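Local atomic coordinates of tumour necrosis factor receptor (Ectromelia virus, PDB entry 3ON9), a protein that probably blunts host immune defence by binding host TNF and chemokines outside the cell, the chemokines through the SECRET domain that forms this chain. Residues Leu123-Val128 / Val142-Ser147; Glu12-Pro17 / Leu62-Phe67; Leu85-Asn90 / Glu111-Val116; Tyr55-Asp60 / Pro156-Glu161; Val18-Cys23 / Thr35-Ile40. All blocks are in the same frame, centred on the assembly; numbering follows the deposited sequence. Where two conformers were deposited one is given.

All five contacts lie in the SECRET domain, an all-beta sandwich of two sheets. Contacts 1 and 2 share the five-stranded antiparallel sheet: their centres are about 10 Å apart, and strands 122-130 and 8-16 are hydrogen-bonded neighbours. In contact 4 the tail 156-161 lies on the outer strand of that sheet; the centres of contacts 2 and 4 are about 9 Å apart. The facing mixed sheet holds contact 3 and the strand of contact 5, joined through strands 82-89 and 38-45. Along the chain, contact 5 closes first, within the span of contact 2; contacts 3 and 1 follow in series. The C23-C160 disulfide joins contact 5 to contact 4, so the C-terminal tail is tied back to the N-terminal part of the domain.

Contact 1: Leu123-Val128 / Val142-Ser147; sequences LDVYIV and VAYHTS
D124 OD1 is gripped twice: H145 ND1 donates to it at 2.7 Å and water 1 lies 2.8 Å from it. The N-H line is fairly straight (159°) and the oxygen lies near the plane of the imidazole, at its edge. Seen from the carboxylate, however, the histidine arrives well above the plane, the two flat groups being turned 75° apart. The same imidazole has Y126 OH at its edge as well, with H145 CE1 3.3 Å away. The two rings are steeply inclined to each other, neither stacked nor edge-to-face. The other carboxylate oxygen, D124 OD2, accepts from the backbone NH of L150, so both oxygens of this buried acid have partners, which probably favours its charged form.

The sheet's opposite face, carrying V125, I127, V142 and Y144, is largely apolar. V125 CB rests 3.9 Å from Y144 CD2, and I127 CD1 meets the same ring obliquely at CE2. Residues of strands 82-89 and 110-116, among them L85 and V113, close over this face.

Register is set by paired backbone bonds of V125 with Y144 and of I127 with V142, D124-H145 and Y126-A143 being the intervening non-hydrogen-bonded pairs. At the end of the pairing T146 N binds L123 O at 3.0 Å, while T146 OG1, with chi1 64°, turns back to accept from L123 N at 3.0 Å.

The axes run nearly antiparallel, approaching to 4.7 Å, and strands 122-130 and 140-145 follow each other in the chain: a beta hairpin, with 140-145 outermost in the five-stranded sheet of the sandwich.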
# COMPACT_ATOMS: atom_id res chain seq x y z
N LEU A 123 4.76 -9.91 5.91
CA LEU A 123 4.09 -8.69 5.50
C LEU A 123 5.07 -7.90 4.65
O LEU A 123 6.16 -7.56 5.11
CB LEU A 123 3.69 -7.87 6.73
CG LEU A 123 3.19 -6.43 6.50
CD1 LEU A 123 2.00 -6.41 5.53
CD2 LEU A 123 2.83 -5.75 7.82
N ASP A 124 4.68 -7.62 3.41
CA ASP A 124 5.50 -6.82 2.50
C ASP A 124 4.68 -5.60 2.11
O ASP A 124 3.49 -5.71 1.80
CB ASP A 124 5.83 -7.59 1.22
CG ASP A 124 6.55 -8.90 1.48
OD1 ASP A 124 7.50 -8.92 2.28
OD2 ASP A 124 6.17 -9.90 0.86
N VAL A 125 5.32 -4.43 2.11
CA VAL A 125 4.68 -3.21 1.65
C VAL A 125 5.58 -2.54 0.62
O VAL A 125 6.80 -2.45 0.80
CB VAL A 125 4.43 -2.25 2.82
CG1 VAL A 125 3.91 -0.91 2.31
CG2 VAL A 125 3.43 -2.89 3.77
N TYR A 126 4.98 -2.09 -0.48
CA TYR A 126 5.68 -1.25 -1.44
C TYR A 126 4.90 0.03 -1.67
O TYR A 126 3.70 -0.02 -1.96
CB TYR A 126 5.88 -1.97 -2.78
CG TYR A 126 6.46 -3.35 -2.66
CD1 TYR A 126 7.84 -3.56 -2.67
CD2 TYR A 126 5.64 -4.46 -2.55
CE1 TYR A 126 8.37 -4.85 -2.56
CE2 TYR A 126 6.16 -5.74 -2.44
CZ TYR A 126 7.51 -5.93 -2.45
OH TYR A 126 7.99 -7.22 -2.34
N ILE A 127 5.57 1.16 -1.53
CA ILE A 127 4.98 2.44 -1.88
C ILE A 127 5.82 2.98 -3.03
O ILE A 127 7.01 3.22 -2.87
CB ILE A 127 5.01 3.41 -0.70
CG1 ILE A 127 4.23 2.80 0.47
CG2 ILE A 127 4.39 4.76 -1.11
CD1 ILE A 127 4.39 3.54 1.78
N VAL A 128 5.19 3.16 -4.18
CA VAL A 128 5.92 3.41 -5.42
C VAL A 128 5.43 4.69 -6.06
O VAL A 128 4.24 4.82 -6.40
CB VAL A 128 5.75 2.24 -6.39
CG1 VAL A 128 6.53 2.49 -7.67
CG2 VAL A 128 6.23 0.95 -5.73
N VAL A 142 9.68 2.35 -2.35
CA VAL A 142 9.92 2.25 -0.92
C VAL A 142 9.42 0.89 -0.45
O VAL A 142 8.22 0.61 -0.48
CB VAL A 142 9.20 3.37 -0.13
CG1 VAL A 142 9.68 3.38 1.31
CG2 VAL A 142 9.44 4.74 -0.78
N ALA A 143 10.34 0.02 -0.04
CA ALA A 143 9.99 -1.38 0.26
C ALA A 143 10.16 -1.74 1.73
O ALA A 143 11.12 -1.30 2.38
CB ALA A 143 10.80 -2.34 -0.62
N TYR A 144 9.20 -2.50 2.26
CA TYR A 144 9.25 -2.95 3.65
C TYR A 144 8.96 -4.45 3.68
O TYR A 144 8.10 -4.94 2.95
CB TYR A 144 8.17 -2.26 4.49
CG TYR A 144 8.14 -0.75 4.43
CD1 TYR A 144 8.57 0.01 5.50
CD2 TYR A 144 7.63 -0.09 3.32
CE1 TYR A 144 8.53 1.39 5.46
CE2 TYR A 144 7.58 1.30 3.27
CZ TYR A 144 8.03 2.03 4.35
OH TYR A 144 7.99 3.40 4.33
N HIS A 145 9.67 -5.17 4.55
CA HIS A 145 9.45 -6.61 4.70
C HIS A 145 9.63 -7.04 6.15
O HIS A 145 10.67 -6.74 6.75
CB HIS A 145 10.45 -7.40 3.84
CG HIS A 145 10.51 -6.97 2.41
ND1 HIS A 145 9.47 -7.19 1.53
CD2 HIS A 145 11.48 -6.34 1.71
CE1 HIS A 145 9.80 -6.70 0.35
NE2 HIS A 145 11.01 -6.18 0.43
N THR A 146 8.65 -7.73 6.72
CA THR A 146 8.80 -8.26 8.09
C THR A 146 9.53 -9.59 8.14
O THR A 146 10.09 -9.96 9.18
CB THR A 146 7.45 -8.42 8.81
OG1 THR A 146 6.65 -9.41 8.13
CG2 THR A 146 6.71 -7.09 8.84
N SER A 147 9.52 -10.32 7.03
CA SER A 147 10.12 -11.64 6.97
C SER A 147 10.52 -11.93 5.53
O SER A 147 10.88 -11.01 4.78
CB SER A 147 9.14 -12.69 7.49
OG SER A 147 9.76 -13.96 7.65
O HOH W 1 7.68 -10.46 4.60

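Contact 2: Glu12-Pro17 / Leu62-Phe67; sequences EINMYP and LATSGF
I13 and S65 interlock on the face of the sheet turned to the sandwich core. S65 OG stands between its own backbone N and carbonyl carbon (chi1 70°), which turns it against the isoleucine, 3.3 Å from I13 CB. From there the hydroxyl donates to I13 O at 2.8 Å. Farther along, I13 CD1 reaches over the backbone of G66 to the edge of the F67 ring, close to the ring plane, with CE2 3.9 Å away. M15 supplies the other bump: its chain runs out straight and bends at the last torsion, carrying CE 4.0 Å from S65 OG and to the flank of A63 CB. Small A63 and S65 leave room for the M15 methyl, and I40 of strand 38-45 packs against M15 and S65.

On the reverse face the shapes are different. N14 and T64 stand side by side, pointing the same way. G66 presents no side chain beside E12, and the two CA atoms close to 4.2 Å. At the strand end, the Y16 ring sets its edge against L62, CD1 to CA 3.8 Å, while one face of that ring carries P17 CB; a cis peptide precedes P17.

The backbone pairing is regular at M15-A63, where both bonds measure 3.0 Å. At I13-S65 it is distorted: I13 N binds S65 O almost straight (172°), but the return bond from S65 N is weak. The serine hydroxyl therefore supplements a weak strand bond at I13 O, which implies that a buried polar group is satisfied locally on the mainly apolar side of I13, M15 and F67.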
# COMPACT_ATOMS: atom_id res chain seq x y z
N GLU A 12 1.20 -1.31 -2.44
CA GLU A 12 0.94 -2.75 -2.45
C GLU A 12 1.20 -3.31 -1.07
O GLU A 12 2.19 -2.96 -0.43
CB GLU A 12 1.87 -3.47 -3.42
CG GLU A 12 1.77 -3.01 -4.85
CD GLU A 12 3.00 -3.39 -5.65
OE1 GLU A 12 3.29 -4.60 -5.78
OE2 GLU A 12 3.69 -2.47 -6.15
N ILE A 13 0.31 -4.19 -0.63
CA ILE A 13 0.48 -4.87 0.64
C ILE A 13 0.27 -6.37 0.44
O ILE A 13 -0.82 -6.81 0.08
CB ILE A 13 -0.53 -4.34 1.71
CG1 ILE A 13 -0.53 -2.80 1.79
CG2 ILE A 13 -0.21 -4.92 3.08
CD1 ILE A 13 -1.58 -2.10 0.90
N ASN A 14 1.32 -7.16 0.66
CA ASN A 14 1.22 -8.61 0.49
C ASN A 14 1.32 -9.28 1.85
O ASN A 14 2.12 -8.86 2.68
CB ASN A 14 2.29 -9.11 -0.48
CG ASN A 14 2.15 -8.48 -1.85
OD1 ASN A 14 1.03 -8.18 -2.28
ND2 ASN A 14 3.26 -8.24 -2.53
N MET A 15 0.48 -10.27 2.11
CA MET A 15 0.28 -10.76 3.47
C MET A 15 0.14 -12.28 3.53
O MET A 15 -0.48 -12.88 2.66
CB MET A 15 -0.97 -10.13 4.08
CG MET A 15 -0.93 -8.61 4.11
SD MET A 15 -2.42 -7.89 4.83
CE MET A 15 -3.60 -8.18 3.51
N TYR A 16 0.70 -12.88 4.57
CA TYR A 16 0.55 -14.31 4.80
C TYR A 16 0.66 -14.58 6.29
O TYR A 16 1.53 -14.03 6.95
CB TYR A 16 1.64 -15.09 4.06
CG TYR A 16 1.40 -16.58 4.06
CD1 TYR A 16 0.73 -17.19 3.02
CD2 TYR A 16 1.82 -17.36 5.13
CE1 TYR A 16 0.49 -18.55 3.03
CE2 TYR A 16 1.58 -18.72 5.14
CZ TYR A 16 0.92 -19.31 4.09
OH TYR A 16 0.69 -20.66 4.11
N PRO A 17 -0.23 -15.43 6.84
CA PRO A 17 -1.37 -16.06 6.17
C PRO A 17 -2.65 -15.26 6.39
O PRO A 17 -2.82 -14.62 7.44
CB PRO A 17 -1.52 -17.39 6.93
CG PRO A 17 -0.93 -17.12 8.31
CD PRO A 17 -0.12 -15.84 8.25
N LEU A 62 -2.53 -16.80 0.88
CA LEU A 62 -1.66 -15.72 0.43
C LEU A 62 -2.48 -14.60 -0.20
O LEU A 62 -3.25 -14.84 -1.12
CB LEU A 62 -0.67 -16.25 -0.62
CG LEU A 62 0.23 -15.22 -1.32
CD1 LEU A 62 1.20 -14.60 -0.31
CD2 LEU A 62 0.99 -15.90 -2.45
N ALA A 63 -2.29 -13.38 0.29
CA ALA A 63 -3.03 -12.24 -0.23
C ALA A 63 -2.12 -11.20 -0.87
O ALA A 63 -1.05 -10.90 -0.36
CB ALA A 63 -3.83 -11.59 0.89
N THR A 64 -2.58 -10.65 -2.00
CA THR A 64 -2.00 -9.42 -2.51
C THR A 64 -3.10 -8.36 -2.47
O THR A 64 -4.25 -8.66 -2.71
CB THR A 64 -1.43 -9.56 -3.95
OG1 THR A 64 -0.77 -8.34 -4.33
CG2 THR A 64 -2.52 -9.88 -4.96
N SER A 65 -2.73 -7.13 -2.13
CA SER A 65 -3.71 -6.07 -1.98
C SER A 65 -3.04 -4.74 -2.30
O SER A 65 -1.82 -4.67 -2.38
CB SER A 65 -4.29 -6.06 -0.56
OG SER A 65 -3.33 -5.64 0.41
N GLY A 66 -3.82 -3.69 -2.51
CA GLY A 66 -3.19 -2.41 -2.77
C GLY A 66 -4.17 -1.31 -3.08
O GLY A 66 -5.37 -1.55 -3.18
N PHE A 67 -3.63 -0.09 -3.19
CA PHE A 67 -4.38 1.09 -3.61
C PHE A 67 -3.56 1.78 -4.70
O PHE A 67 -2.34 1.74 -4.66
CB PHE A 67 -4.54 2.09 -2.47
CG PHE A 67 -5.06 1.51 -1.17
CD1 PHE A 67 -6.38 1.73 -0.79
CD2 PHE A 67 -4.22 0.82 -0.31
CE1 PHE A 67 -6.87 1.24 0.40
CE2 PHE A 67 -4.68 0.32 0.88
CZ PHE A 67 -6.02 0.52 1.25

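Contact 3: Leu85-Asn90 / Glu111-Val116; sequences LEIKCN and ETVTVV
L85 and V113 begin a parallel strand pair, the one parallel step in the six-stranded mixed sheet of the sandwich; the axes differ by 7° and approach to 4.6 Å.

Backbone bonds alternate as parallel pairing requires. L85 N donates to T112 O, T114 N to L85 O, I87 N to T114 O, and V116 N to I87 O at 2.8 Å. Water 2 also donates to L85 O, at 2.6 Å, and to T112 OG1, a hydroxyl that N84 shares.

Apolar packing divides between the two faces. Inward, I87 CD1 lies 4.3 Å from V113 CG1, and L85 and V113 continue to V125 of the opposing sheet. Outward, V116 is the most covered residue. K88 bends at chi2 (63°) and so lays CD against V116 CB at 3.7 Å, while the extended chain of E86 passes V116 CG2 obliquely on its other methyl.

The K88 chain then turns again, and its ammonium NZ donates to C89 O at 3.0 Å. C89, disulfide-bonded to C119, finishes the pairing: its N binds V116 O at 2.9 Å, and its CB lies 3.2 Å from that same oxygen.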
# COMPACT_ATOMS: atom_id res chain seq x y z
N LEU A 85 0.41 4.32 6.22
CA LEU A 85 -0.26 3.05 6.02
C LEU A 85 -0.20 2.28 7.32
O LEU A 85 0.86 2.18 7.93
CB LEU A 85 0.50 2.26 4.95
CG LEU A 85 -0.18 1.05 4.35
CD1 LEU A 85 -1.44 1.47 3.57
CD2 LEU A 85 0.80 0.31 3.45
N GLU A 86 -1.33 1.75 7.76
CA GLU A 86 -1.39 0.94 8.96
C GLU A 86 -2.08 -0.38 8.64
O GLU A 86 -3.13 -0.40 8.01
CB GLU A 86 -2.16 1.67 10.06
CG GLU A 86 -2.40 0.82 11.31
CD GLU A 86 -3.58 1.32 12.14
OE1 GLU A 86 -3.34 2.02 13.15
OE2 GLU A 86 -4.75 1.04 11.78
N ILE A 87 -1.45 -1.48 9.05
CA ILE A 87 -2.06 -2.79 8.95
C ILE A 87 -2.47 -3.23 10.36
O ILE A 87 -1.61 -3.41 11.24
CB ILE A 87 -1.09 -3.82 8.31
CG1 ILE A 87 -0.71 -3.41 6.88
CG2 ILE A 87 -1.71 -5.23 8.31
CD1 ILE A 87 0.40 -2.37 6.77
N LYS A 88 -3.77 -3.39 10.57
CA LYS A 88 -4.32 -3.67 11.90
C LYS A 88 -4.89 -5.07 12.00
O LYS A 88 -5.87 -5.40 11.33
CB LYS A 88 -5.39 -2.63 12.26
CG LYS A 88 -6.27 -2.98 13.47
CD LYS A 88 -5.45 -3.08 14.75
CE LYS A 88 -6.32 -2.94 16.00
NZ LYS A 88 -7.44 -3.93 16.04
N CYS A 89 -4.25 -5.90 12.84
CA CYS A 89 -4.73 -7.25 13.13
C CYS A 89 -5.89 -7.20 14.10
O CYS A 89 -5.93 -6.33 14.96
CB CYS A 89 -3.63 -8.09 13.80
SG CYS A 89 -2.19 -8.46 12.75
N ASN A 90 -6.79 -8.16 13.99
CA ASN A 90 -8.00 -8.17 14.79
C ASN A 90 -7.77 -7.92 16.27
O ASN A 90 -8.45 -7.09 16.87
CB ASN A 90 -8.78 -9.47 14.60
CG ASN A 90 -10.05 -9.49 15.42
OD1 ASN A 90 -11.04 -8.83 15.07
ND2 ASN A 90 -10.02 -10.22 16.52
N GLU A 111 6.95 8.77 3.95
CA GLU A 111 6.02 7.68 4.20
C GLU A 111 6.30 6.98 5.53
O GLU A 111 7.43 6.95 6.01
CB GLU A 111 5.97 6.70 3.01
CG GLU A 111 7.29 6.22 2.47
CD GLU A 111 8.10 7.27 1.71
OE1 GLU A 111 7.55 8.02 0.86
OE2 GLU A 111 9.30 7.35 1.98
N THR A 112 5.23 6.46 6.13
CA THR A 112 5.34 5.64 7.33
C THR A 112 4.44 4.44 7.18
O THR A 112 3.33 4.54 6.63
CB THR A 112 4.96 6.38 8.62
OG1 THR A 112 3.53 6.51 8.72
CG2 THR A 112 5.62 7.75 8.67
N VAL A 113 4.93 3.30 7.65
CA VAL A 113 4.19 2.06 7.60
C VAL A 113 4.21 1.46 8.99
O VAL A 113 5.28 1.31 9.60
CB VAL A 113 4.83 1.07 6.61
CG1 VAL A 113 4.15 -0.30 6.73
CG2 VAL A 113 4.75 1.63 5.19
N THR A 114 3.03 1.15 9.50
CA THR A 114 2.85 0.67 10.86
C THR A 114 2.08 -0.64 10.84
O THR A 114 1.21 -0.83 10.00
CB THR A 114 2.03 1.68 11.68
OG1 THR A 114 2.81 2.86 11.89
CG2 THR A 114 1.61 1.10 13.02
N VAL A 115 2.39 -1.54 11.78
CA VAL A 115 1.62 -2.77 11.93
C VAL A 115 1.18 -2.90 13.39
O VAL A 115 1.93 -2.52 14.30
CB VAL A 115 2.42 -4.02 11.47
CG1 VAL A 115 3.76 -4.12 12.22
CG2 VAL A 115 1.60 -5.27 11.63
N VAL A 116 -0.03 -3.39 13.61
CA VAL A 116 -0.59 -3.53 14.95
C VAL A 116 -0.98 -5.00 15.16
O VAL A 116 -1.94 -5.50 14.57
CB VAL A 116 -1.82 -2.59 15.18
CG1 VAL A 116 -2.20 -2.59 16.66
CG2 VAL A 116 -1.51 -1.15 14.71
O HOH W 2 1.73 4.23 9.30

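Contact 4: Tyr55-Asp60 / Pro156-Glu161; sequences YYSVVD and PPNDCE
The Y55 ring carries P157 on one face: CB of the P157 pyrrolidine ring sits 4.0 Å from the ring centroid and 22° off its normal, a CH-pi contact displaced toward the CG rim. Here the C-terminal tail crosses the outermost strand, 51-59, of the five-stranded sheet in the sandwich. P157 is the centre of an inverse gamma turn. With CG between its own N and carbonyl carbon (chi1 57°), Y55 sets the start of its ring against P157, while the hydroxyl end leads away from the tail.

One direct backbone hydrogen bond joins tail and strand. Y56 N donates to N158 O at 3.0 Å, nearly straight at 161°, and water 3 lies 2.7 Å from both Y56 O and D159 O. The Y56 ring itself leads away from the tail: its OH binds K20 O, and Y56 CB has C160 SG 4.3 Å away. C160 forms the disulfide with C23, which fixes the tail to the loop after strand 8-16. An Asx turn, E161 N to D159 OD1, bends the chain just there.

S57 closes the other end. Its CB lies 3.1 Å from P156 O, and its OG accepts the amide of N158, ND2 to OG 2.9 Å, the hydroxyl lying slightly off the amide plane.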
# COMPACT_ATOMS: atom_id res chain seq x y z
N TYR A 55 -7.62 -3.21 -4.32
CA TYR A 55 -7.85 -4.63 -4.58
C TYR A 55 -7.35 -5.46 -3.42
O TYR A 55 -6.54 -5.00 -2.62
CB TYR A 55 -7.18 -5.06 -5.89
CG TYR A 55 -5.69 -4.81 -5.94
CD1 TYR A 55 -4.78 -5.77 -5.52
CD2 TYR A 55 -5.19 -3.59 -6.39
CE1 TYR A 55 -3.42 -5.54 -5.57
CE2 TYR A 55 -3.83 -3.35 -6.44
CZ TYR A 55 -2.94 -4.33 -6.03
OH TYR A 55 -1.58 -4.08 -6.08
N TYR A 56 -7.86 -6.69 -3.33
CA TYR A 56 -7.48 -7.66 -2.31
C TYR A 56 -7.85 -9.01 -2.90
O TYR A 56 -9.03 -9.31 -3.13
CB TYR A 56 -8.25 -7.38 -1.00
CG TYR A 56 -8.06 -8.44 0.07
CD1 TYR A 56 -6.99 -8.38 0.95
CD2 TYR A 56 -8.97 -9.48 0.21
CE1 TYR A 56 -6.81 -9.35 1.93
CE2 TYR A 56 -8.80 -10.46 1.18
CZ TYR A 56 -7.72 -10.38 2.05
OH TYR A 56 -7.56 -11.34 3.02
N SER A 57 -6.84 -9.83 -3.18
CA SER A 57 -7.05 -11.07 -3.90
C SER A 57 -6.20 -12.17 -3.28
O SER A 57 -5.03 -11.94 -2.93
CB SER A 57 -6.70 -10.87 -5.38
OG SER A 57 -7.05 -12.02 -6.14
N VAL A 58 -6.78 -13.36 -3.15
CA VAL A 58 -6.20 -14.41 -2.34
C VAL A 58 -6.03 -15.73 -3.11
O VAL A 58 -6.91 -16.13 -3.89
CB VAL A 58 -7.06 -14.68 -1.07
CG1 VAL A 58 -6.48 -15.84 -0.27
CG2 VAL A 58 -7.16 -13.41 -0.21
N VAL A 59 -4.91 -16.39 -2.88
CA VAL A 59 -4.70 -17.76 -3.35
C VAL A 59 -4.30 -18.54 -2.12
O VAL A 59 -3.24 -18.29 -1.54
CB VAL A 59 -3.59 -17.84 -4.40
CG1 VAL A 59 -3.26 -19.31 -4.72
CG2 VAL A 59 -4.00 -17.07 -5.65
N ASP A 60 -5.17 -19.47 -1.73
CA ASP A 60 -5.06 -20.20 -0.47
C ASP A 60 -5.00 -19.24 0.73
O ASP A 60 -6.02 -18.64 1.09
CB ASP A 60 -3.91 -21.20 -0.49
CG ASP A 60 -4.04 -22.27 0.59
OD1 ASP A 60 -5.13 -22.43 1.18
OD2 ASP A 60 -3.03 -22.94 0.86
N PRO A 156 -4.38 -11.72 -9.80
CA PRO A 156 -5.02 -10.53 -10.39
C PRO A 156 -5.58 -9.57 -9.34
O PRO A 156 -5.84 -9.97 -8.21
CB PRO A 156 -6.16 -11.11 -11.23
CG PRO A 156 -6.38 -12.49 -10.77
CD PRO A 156 -5.20 -12.93 -9.93
N PRO A 157 -5.78 -8.30 -9.72
CA PRO A 157 -6.21 -7.25 -8.78
C PRO A 157 -7.72 -7.19 -8.62
O PRO A 157 -8.33 -6.17 -8.95
CB PRO A 157 -5.69 -5.96 -9.41
CG PRO A 157 -5.59 -6.26 -10.88
CD PRO A 157 -5.50 -7.76 -11.06
N ASN A 158 -8.30 -8.27 -8.12
CA ASN A 158 -9.74 -8.30 -7.87
C ASN A 158 -10.12 -7.31 -6.79
O ASN A 158 -9.47 -7.27 -5.75
CB ASN A 158 -10.17 -9.68 -7.41
CG ASN A 158 -9.95 -10.73 -8.45
OD1 ASN A 158 -10.79 -10.93 -9.34
ND2 ASN A 158 -8.83 -11.41 -8.35
N ASP A 159 -11.17 -6.53 -7.02
CA ASP A 159 -11.62 -5.59 -5.99
C ASP A 159 -12.55 -6.26 -4.98
O ASP A 159 -12.80 -7.47 -5.05
CB ASP A 159 -12.20 -4.30 -6.59
CG ASP A 159 -13.53 -4.50 -7.29
OD1 ASP A 159 -14.28 -5.42 -6.89
OD2 ASP A 159 -13.83 -3.72 -8.22
N CYS A 160 -13.03 -5.49 -4.01
CA CYS A 160 -13.80 -6.06 -2.90
C CYS A 160 -15.27 -6.25 -3.20
O CYS A 160 -15.97 -6.92 -2.44
CB CYS A 160 -13.67 -5.18 -1.65
SG CYS A 160 -12.05 -5.33 -0.83
N GLU A 161 -15.75 -5.66 -4.28
CA GLU A 161 -17.19 -5.63 -4.53
C GLU A 161 -17.72 -6.97 -5.03
O GLU A 161 -17.27 -7.47 -6.06
CB GLU A 161 -17.52 -4.52 -5.52
CG GLU A 161 -17.10 -3.16 -5.00
CD GLU A 161 -17.41 -2.05 -5.97
OE1 GLU A 161 -18.12 -2.31 -6.97
OE2 GLU A 161 -16.94 -0.91 -5.74
O HOH W 3 -11.49 -9.68 -4.07

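Contact 5: Val18-Cys23 / Thr35-Ile40; sequences VNKTSC and TSELTI
E37 reaches N19 because its chi1 of 71° sets CG between its own N and carbonyl carbon, and an extended chi2 (180°) then carries the carboxylate across to the 18-23 loop. There the two oxygens work separately, each through its syn lone pair. OE2 accepts from N19 N at 2.7 Å, with the N-H nearly straight (171°), and OE1 accepts from N19 ND2 at 3.0 Å, close to the amide plane. K20 N adds a weak third bond to OE2. The amide and carboxylate planes are well inclined to each other, and this fork pins the acid at both oxygens.

K20 crosses E37 at a slant, its CG 3.9 Å from E37 CD, and its bent chain passes S36 OG with CE 3.5 Å away. T35 packs its CG2 against S22 O at 3.4 Å and against C23 CB. Its OG1 instead faces its own turn, accepting from E37 N and L38 N in an ST motif that shapes the backbone leading to E37. Water 4 bridges S22 O and S36 N.

Deeper, V18 CG1 meets L38 CD1 at 3.9 Å. This joins the loop after strand 8-16 of one sheet to the start of strand 38-45 of the other, where L38 packs on I87 and C89 of strand 82-89 and V18 on strands 51-59 and 62-69.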
# COMPACT_ATOMS: atom_id res chain seq x y z
N VAL A 18 -3.55 -15.31 5.42
CA VAL A 18 -4.89 -14.76 5.62
C VAL A 18 -5.90 -15.89 5.64
O VAL A 18 -5.70 -16.93 5.00
CB VAL A 18 -5.29 -13.68 4.58
CG1 VAL A 18 -4.34 -12.48 4.67
CG2 VAL A 18 -5.32 -14.24 3.16
N ASN A 19 -6.98 -15.69 6.40
CA ASN A 19 -8.01 -16.70 6.56
C ASN A 19 -9.33 -16.29 5.92
O ASN A 19 -10.26 -17.10 5.86
CB ASN A 19 -8.26 -16.94 8.04
CG ASN A 19 -7.03 -17.44 8.75
OD1 ASN A 19 -6.56 -18.54 8.49
ND2 ASN A 19 -6.51 -16.62 9.66
N LYS A 20 -9.41 -15.05 5.46
CA LYS A 20 -10.65 -14.51 4.90
C LYS A 20 -10.41 -13.99 3.49
O LYS A 20 -9.36 -13.40 3.21
CB LYS A 20 -11.17 -13.36 5.76
CG LYS A 20 -11.34 -13.67 7.23
CD LYS A 20 -12.31 -14.80 7.46
CE LYS A 20 -12.48 -15.05 8.95
NZ LYS A 20 -13.42 -16.16 9.21
N THR A 21 -11.39 -14.19 2.62
CA THR A 21 -11.30 -13.71 1.25
C THR A 21 -12.24 -12.54 1.00
O THR A 21 -11.99 -11.71 0.12
CB THR A 21 -11.55 -14.84 0.23
OG1 THR A 21 -12.87 -15.38 0.41
CG2 THR A 21 -10.52 -15.95 0.41
N SER A 22 -13.32 -12.46 1.77
CA SER A 22 -14.28 -11.38 1.58
C SER A 22 -13.81 -10.10 2.24
O SER A 22 -13.38 -10.10 3.39
CB SER A 22 -15.64 -11.78 2.13
OG SER A 22 -16.22 -12.80 1.33
N CYS A 23 -13.90 -9.00 1.50
CA CYS A 23 -13.45 -7.71 2.04
C CYS A 23 -14.43 -6.58 1.72
O CYS A 23 -15.31 -6.72 0.86
CB CYS A 23 -12.05 -7.35 1.53
SG CYS A 23 -11.85 -7.30 -0.28
N THR A 35 -11.01 -6.94 5.98
CA THR A 35 -11.72 -8.20 6.17
C THR A 35 -12.12 -8.19 7.64
O THR A 35 -11.93 -7.18 8.32
CB THR A 35 -10.82 -9.41 5.90
OG1 THR A 35 -9.73 -9.43 6.85
CG2 THR A 35 -10.26 -9.34 4.50
N SER A 36 -12.67 -9.28 8.13
CA SER A 36 -13.05 -9.34 9.54
C SER A 36 -11.83 -9.58 10.42
O SER A 36 -11.96 -9.59 11.64
CB SER A 36 -14.07 -10.44 9.78
OG SER A 36 -13.57 -11.70 9.36
N GLU A 37 -10.66 -9.79 9.82
CA GLU A 37 -9.45 -10.08 10.61
C GLU A 37 -8.31 -9.07 10.42
O GLU A 37 -7.38 -9.02 11.23
CB GLU A 37 -8.94 -11.50 10.35
CG GLU A 37 -8.33 -11.66 8.97
CD GLU A 37 -7.81 -13.05 8.68
OE1 GLU A 37 -7.79 -13.91 9.59
OE2 GLU A 37 -7.43 -13.28 7.52
N LEU A 38 -8.37 -8.29 9.34
CA LEU A 38 -7.29 -7.35 9.02
C LEU A 38 -7.87 -6.08 8.41
O LEU A 38 -8.77 -6.15 7.58
CB LEU A 38 -6.32 -7.97 8.00
CG LEU A 38 -5.25 -8.91 8.56
CD1 LEU A 38 -4.76 -9.89 7.49
CD2 LEU A 38 -4.10 -8.12 9.14
N THR A 39 -7.34 -4.92 8.81
CA THR A 39 -7.74 -3.67 8.17
C THR A 39 -6.48 -2.95 7.72
O THR A 39 -5.52 -2.82 8.48
CB THR A 39 -8.52 -2.74 9.11
OG1 THR A 39 -9.69 -3.43 9.60
CG2 THR A 39 -8.96 -1.47 8.37
N ILE A 40 -6.49 -2.50 6.47
CA ILE A 40 -5.39 -1.69 5.94
C ILE A 40 -5.92 -0.28 5.73
O ILE A 40 -6.89 -0.08 4.99
CB ILE A 40 -4.87 -2.24 4.62
CG1 ILE A 40 -4.48 -3.72 4.76
CG2 ILE A 40 -3.68 -1.40 4.13
CD1 ILE A 40 -4.22 -4.42 3.43
O HOH W 4 -13.82 -11.02 6.03